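Local atomic coordinates of tailspike protein (PDB entry 6E1R), a protein that probably binds and hydrolyses capsular polysaccharide of its Acinetobacter host, as trimeric phage tailspikes commonly do. Residues G77-S82 and R109-F115; S463-L468 and V491-G495. All blocks are in the same frame, centred on the assembly; numbering follows the deposited sequence.

Contact 1 of 2, residues G77-S82 and R109-F115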
loop_
_atom_site.group_PDB
_atom_site.type_symbol
_atom_site.label_atom_id
_atom_site.label_comp_id
_atom_site.label_asym_id
_atom_site.label_seq_id
_atom_site.Cartn_x
_atom_site.Cartn_y
_atom_site.Cartn_z
ATOM N N GLY A 77 -2.865 40.787 -3.544
ATOM C CA GLY A 77 -3.703 39.812 -2.876
ATOM C C GLY A 77 -2.936 38.781 -2.084
ATOM O O GLY A 77 -3.492 37.735 -1.741
ATOM N N VAL A 78 -1.671 39.051 -1.778
ATOM C CA VAL A 78 -0.804 38.099 -1.096
ATOM C C VAL A 78 0.043 38.851 -0.078
ATOM O O VAL A 78 0.547 39.943 -0.359
ATOM C CB VAL A 78 0.080 37.334 -2.105
ATOM C CG1 VAL A 78 1.469 37.079 -1.538
ATOM C CG2 VAL A 78 -0.586 36.025 -2.495
ATOM N N LEU A 79 0.188 38.266 1.109
ATOM C CA LEU A 79 1.058 38.807 2.144
ATOM C C LEU A 79 2.454 38.215 1.981
ATOM O O LEU A 79 2.617 36.990 1.989
ATOM C CB LEU A 79 0.501 38.506 3.535
ATOM C CG LEU A 79 1.312 39.054 4.711
ATOM C CD1 LEU A 79 1.581 40.539 4.535
ATOM C CD2 LEU A 79 0.601 38.793 6.029
ATOM N N THR A 80 3.455 39.079 1.847
ATOM C CA THR A 80 4.826 38.662 1.602
ATOM C C THR A 80 5.700 39.070 2.780
ATOM O O THR A 80 5.404 40.042 3.482
ATOM C CB THR A 80 5.391 39.278 0.311
ATOM O OG1 THR A 80 5.440 40.705 0.437
ATOM C CG2 THR A 80 4.518 38.916 -0.879
ATOM N N VAL A 81 6.778 38.310 2.996
ATOM C CA VAL A 81 7.702 38.643 4.077
ATOM C C VAL A 81 8.386 39.977 3.798
ATOM O O VAL A 81 8.782 40.685 4.732
ATOM C CB VAL A 81 8.727 37.508 4.301
ATOM C CG1 VAL A 81 8.071 36.147 4.130
ATOM C CG2 VAL A 81 9.929 37.652 3.377
ATOM N N SER A 82 8.532 40.345 2.522
ATOM C CA SER A 82 9.104 41.645 2.193
ATOM C C SER A 82 8.215 42.780 2.672
ATOM O O SER A 82 8.715 43.837 3.068
ATOM C CB SER A 82 9.325 41.761 0.683
ATOM O OG SER A 82 10.267 40.809 0.226
ATOM N N ARG A 109 -4.310 34.273 6.996
ATOM C CA ARG A 109 -4.010 34.248 5.573
ATOM C C ARG A 109 -2.608 33.699 5.367
ATOM O O ARG A 109 -1.765 33.744 6.267
ATOM C CB ARG A 109 -4.149 35.641 4.947
ATOM C CG ARG A 109 -3.170 36.672 5.481
ATOM C CD ARG A 109 -3.488 38.057 4.937
ATOM N NE ARG A 109 -3.482 38.088 3.477
ATOM C CZ ARG A 109 -4.028 39.057 2.748
ATOM N NH1 ARG A 109 -4.631 40.076 3.344
ATOM N NH2 ARG A 109 -3.975 39.005 1.424
ATOM N N LYS A 110 -2.370 33.173 4.168
ATOM C CA LYS A 110 -1.104 32.517 3.883
ATOM C C LYS A 110 0.030 33.532 3.790
ATOM O O LYS A 110 -0.173 34.703 3.457
ATOM C CB LYS A 110 -1.188 31.710 2.587
ATOM C CG LYS A 110 -1.243 32.534 1.314
ATOM C CD LYS A 110 -1.287 31.620 0.099
ATOM C CE LYS A 110 -1.128 32.389 -1.199
ATOM N NZ LYS A 110 -1.069 31.468 -2.368
ATOM N N LEU A 111 1.235 33.065 4.097
ATOM C CA LEU A 111 2.446 33.864 4.009
ATOM C C LEU A 111 3.309 33.347 2.866
ATOM O O LEU A 111 3.420 32.136 2.659
ATOM C CB LEU A 111 3.230 33.818 5.322
ATOM C CG LEU A 111 4.552 34.583 5.364
ATOM C CD1 LEU A 111 4.327 36.072 5.149
ATOM C CD2 LEU A 111 5.272 34.322 6.676
ATOM N N VAL A 112 3.911 34.268 2.119
ATOM C CA VAL A 112 4.716 33.933 0.952
ATOM C C VAL A 112 6.107 34.515 1.145
ATOM O O VAL A 112 6.254 35.709 1.434
ATOM C CB VAL A 112 4.082 34.463 -0.347
ATOM C CG1 VAL A 112 5.026 34.258 -1.522
ATOM C CG2 VAL A 112 2.748 33.779 -0.603
ATOM N N VAL A 113 7.124 33.678 0.975
ATOM C CA VAL A 113 8.516 34.099 1.045
ATOM C C VAL A 113 8.972 34.355 -0.385
ATOM O O VAL A 113 9.091 33.424 -1.188
ATOM C CB VAL A 113 9.395 33.048 1.737
ATOM C CG1 VAL A 113 10.780 33.612 2.013
ATOM C CG2 VAL A 113 8.740 32.575 3.022
ATOM N N ASP A 114 9.230 35.621 -0.707
ATOM C CA ASP A 114 9.523 36.030 -2.073
ATOM C C ASP A 114 11.011 36.182 -2.359
ATOM O O ASP A 114 11.384 36.355 -3.525
ATOM C CB ASP A 114 8.784 37.335 -2.398
ATOM C CG ASP A 114 8.909 38.365 -1.296
ATOM O OD1 ASP A 114 9.187 37.973 -0.143
ATOM O OD2 ASP A 114 8.711 39.566 -1.581
ATOM N N PHE A 115 11.865 36.129 -1.339
ATOM C CA PHE A 115 13.303 36.060 -1.554
ATOM C C PHE A 115 13.924 35.273 -0.409
ATOM O O PHE A 115 13.331 35.130 0.664
ATOM C CB PHE A 115 13.935 37.454 -1.680
ATOM C CG PHE A 115 14.040 38.202 -0.380
ATOM C CD1 PHE A 115 12.966 38.928 0.107
ATOM C CD2 PHE A 115 15.222 38.199 0.343
ATOM C CE1 PHE A 115 13.064 39.624 1.297
ATOM C CE2 PHE A 115 15.325 38.891 1.535
ATOM C CZ PHE A 115 14.245 39.606 2.011
HETATM O O HOH W 1 -1.476 36.313 1.656
#

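Contact 2 of 2, residues S463-L468 and V491-G495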
loop_
_atom_site.group_PDB
_atom_site.type_symbol
_atom_site.label_atom_id
_atom_site.label_comp_id
_atom_site.label_asym_id
_atom_site.label_seq_id
_atom_site.Cartn_x
_atom_site.Cartn_y
_atom_site.Cartn_z
ATOM N N SER A 463 -11.993 -41.281 24.989
ATOM C CA SER A 463 -11.282 -42.500 24.632
ATOM C C SER A 463 -10.452 -42.261 23.377
ATOM O O SER A 463 -10.998 -41.933 22.318
ATOM C CB SER A 463 -12.271 -43.642 24.411
ATOM O OG SER A 463 -13.037 -43.894 25.578
ATOM N N TYR A 464 -9.138 -42.420 23.492
ATOM C CA TYR A 464 -8.273 -42.271 22.335
ATOM C C TYR A 464 -8.122 -43.606 21.610
ATOM O O TYR A 464 -8.508 -44.666 22.107
ATOM C CB TYR A 464 -6.907 -41.710 22.738
ATOM C CG TYR A 464 -6.213 -42.438 23.867
ATOM C CD1 TYR A 464 -5.430 -43.560 23.623
ATOM C CD2 TYR A 464 -6.317 -41.986 25.177
ATOM C CE1 TYR A 464 -4.785 -44.220 24.653
ATOM C CE2 TYR A 464 -5.675 -42.639 26.213
ATOM C CZ TYR A 464 -4.911 -43.755 25.945
ATOM O OH TYR A 464 -4.271 -44.406 26.974
ATOM N N GLY A 465 -7.561 -43.538 20.407
ATOM C CA GLY A 465 -7.374 -44.715 19.585
ATOM C C GLY A 465 -6.628 -44.399 18.308
ATOM O O GLY A 465 -7.112 -43.626 17.476
ATOM N N GLY A 466 -5.455 -44.989 18.136
ATOM C CA GLY A 466 -4.670 -44.711 16.955
ATOM C C GLY A 466 -3.443 -45.586 16.863
ATOM O O GLY A 466 -3.345 -46.625 17.519
ATOM N N ARG A 467 -2.504 -45.142 16.033
ATOM C CA ARG A 467 -1.281 -45.872 15.741
ATOM C C ARG A 467 -0.073 -45.082 16.228
ATOM O O ARG A 467 -0.068 -43.849 16.205
ATOM C CB ARG A 467 -1.182 -46.124 14.232
ATOM C CG ARG A 467 -0.150 -47.130 13.777
ATOM C CD ARG A 467 0.055 -46.973 12.278
ATOM N NE ARG A 467 -1.220 -46.808 11.583
ATOM C CZ ARG A 467 -1.381 -46.114 10.460
ATOM N NH1 ARG A 467 -0.345 -45.508 9.896
ATOM N NH2 ARG A 467 -2.580 -46.018 9.902
ATOM N N LEU A 468 0.958 -45.805 16.671
ATOM C CA LEU A 468 2.187 -45.196 17.165
ATOM C C LEU A 468 3.385 -45.825 16.472
ATOM O O LEU A 468 3.524 -47.053 16.456
ATOM C CB LEU A 468 2.327 -45.353 18.684
ATOM C CG LEU A 468 1.168 -44.913 19.576
ATOM C CD1 LEU A 468 1.522 -45.140 21.037
ATOM C CD2 LEU A 468 0.823 -43.454 19.329
ATOM N N VAL A 491 -2.901 -48.464 19.731
ATOM C CA VAL A 491 -3.301 -48.126 21.089
ATOM C C VAL A 491 -4.727 -47.599 21.087
ATOM O O VAL A 491 -5.185 -46.975 20.123
ATOM C CB VAL A 491 -2.347 -47.096 21.734
ATOM C CG1 VAL A 491 -0.951 -47.681 21.876
ATOM C CG2 VAL A 491 -2.316 -45.808 20.919
ATOM N N THR A 492 -5.430 -47.864 22.185
ATOM C CA THR A 492 -6.750 -47.316 22.460
ATOM C C THR A 492 -7.057 -47.580 23.925
ATOM O O THR A 492 -6.430 -48.432 24.560
ATOM C CB THR A 492 -7.833 -47.924 21.560
ATOM O OG1 THR A 492 -9.085 -47.270 21.808
ATOM C CG2 THR A 492 -7.983 -49.412 21.830
ATOM N N SER A 493 -8.028 -46.840 24.455
ATOM C CA SER A 493 -8.382 -46.950 25.861
ATOM C C SER A 493 -9.893 -46.896 26.014
ATOM O O SER A 493 -10.593 -46.264 25.220
ATOM C CB SER A 493 -7.731 -45.839 26.698
ATOM O OG SER A 493 -8.232 -44.566 26.336
ATOM N N VAL A 494 -10.388 -47.572 27.049
ATOM C CA VAL A 494 -11.798 -47.523 27.435
ATOM C C VAL A 494 -11.812 -47.341 28.950
ATOM O O VAL A 494 -11.782 -48.315 29.710
ATOM C CB VAL A 494 -12.577 -48.777 27.019
ATOM C CG1 VAL A 494 -14.039 -48.644 27.413
ATOM C CG2 VAL A 494 -12.451 -49.020 25.522
ATOM N N GLY A 495 -11.854 -46.090 29.398
ATOM C CA GLY A 495 -11.801 -45.833 30.828
ATOM C C GLY A 495 -10.436 -46.192 31.381
ATOM O O GLY A 495 -9.398 -45.776 30.854
#

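Contact 1 of 2, residues G77-S82 and R109-F115
Arg109 reaches Leu79 through a water. The arginine chain, kinked at chi3 (-57°), turns its guanidinium back along 77-82, where the edge of the group faces Gly77 O and NE lies 4.0 Å from Leu79 CB. One water accepts from Leu79 N and Arg109 NE and donates a hydrogen bond to Lys110 O, bridging the two backbones before the strands bond directly. Lys110 runs out extended, and its CE brushes Val78 CG2; Lys110 also has backbone hydrogen bonds to a neighbouring subunit. Leu111 lies on the same face of the sheet as Leu79, where CD1 comes within 3.9 Å of Val81 CG1, and both Leu79 and Leu111 rest on helix 94-106. At Val112 the two strands are directly bonded: its N donates to Leu79 O at 3.0 Å and its O accepts from Val81 N at 3.1 Å, straddling Thr80 in parallel register. On the face of Thr80, Val112 CG2 packs against Val78 CG1 at 3.7 Å, the side chains crossing near a right angle. Val113 CG2 meets Val81 CG1. Beyond the strand, Asp114 CG is wedged between backbone N and carbonyl carbon (chi1 46°), which turns the carboxylate to Ser82; Ser82 OG donates to OD2 at 2.7 Å, on the syn side and 29° out of plane. The same hydroxyl lies at the edge of the Phe115 ring, 3.2 Å from CE1. Strand 79-80, helix 94-106 and strand 111-113 form a beta-alpha-beta unit, whose parallel strands lead into the right-handed beta-helix characteristic of phage tailspikes.

Contact 2 of 2, residues S463-L468 and V491-G495
Tyr464 O meets Thr492 OG1 and Ser493 N at the open end of a beta hairpin, strands 465-474 and 484-494, in the antiparallel sheet of the C-terminal domain. Backbone hydrogen bonds set the register. Gly466 and Val491 make a hydrogen-bonded pair, Gly466 N giving to Val491 O at 2.8 Å and Val491 N returning a nearly straight bond (175°) to Gly466 O. Next along, Gly465 and Thr492 form a non-hydrogen-bonded pair whose CA atoms are just 3.9 Å apart; Gly465 CA also points a C-H at Val491 O. Two donors then share Tyr464 O: Ser493 N at 3.2 Å, tilted from the carbonyl plane, and Thr492 OG1, a side-chain bond lying in that plane. The Thr492 hydroxyl reaches the carbonyl because chi1 (-176°) swings it opposite the residue's own N, and the same oxygen bonds Ser484 of a neighbouring subunit. Ser463 OG, too, is held by that subunit, at Thr482 and Ala479.

Apolar contact falls on the face shared by Val491 and Leu468, where Leu468 CD1 sits 3.6 Å from Val491 CG1 with the side chains crossing at about a right angle; Val551 and, for Val491, Ile523 of strand 519-523 add to this layer. The Tyr464 ring lies over Ser493, with Tyr464 OH hydrogen-bonded to Asn527. Ser493 CB makes a CH-pi contact, 3.9 Å from the ring centroid, while Ser493 OG stands over the same ring toward its rim, 3.2 Å from CE2.

Overall arrangement
From the N terminus the chain passes through a small mixed sheet before residues 77-82. Contact 1 then closes a loop of 26 residues that holds helix 94-106, and the chain goes on into the parallel coils of the beta-helix. After the last of these it crosses to the antiparallel C-terminal domain, where contact 2 closes a 22-residue excursion made of the rest of the hairpin. The two closures follow one another without nesting or crossing. Their centres lie about 85 Å apart on opposite sides of the chain's centre, so contact 1 ties the entry to the beta-helix and contact 2 the C-terminal domain of this C-terminal part of the tailspike, and both touch the second subunit.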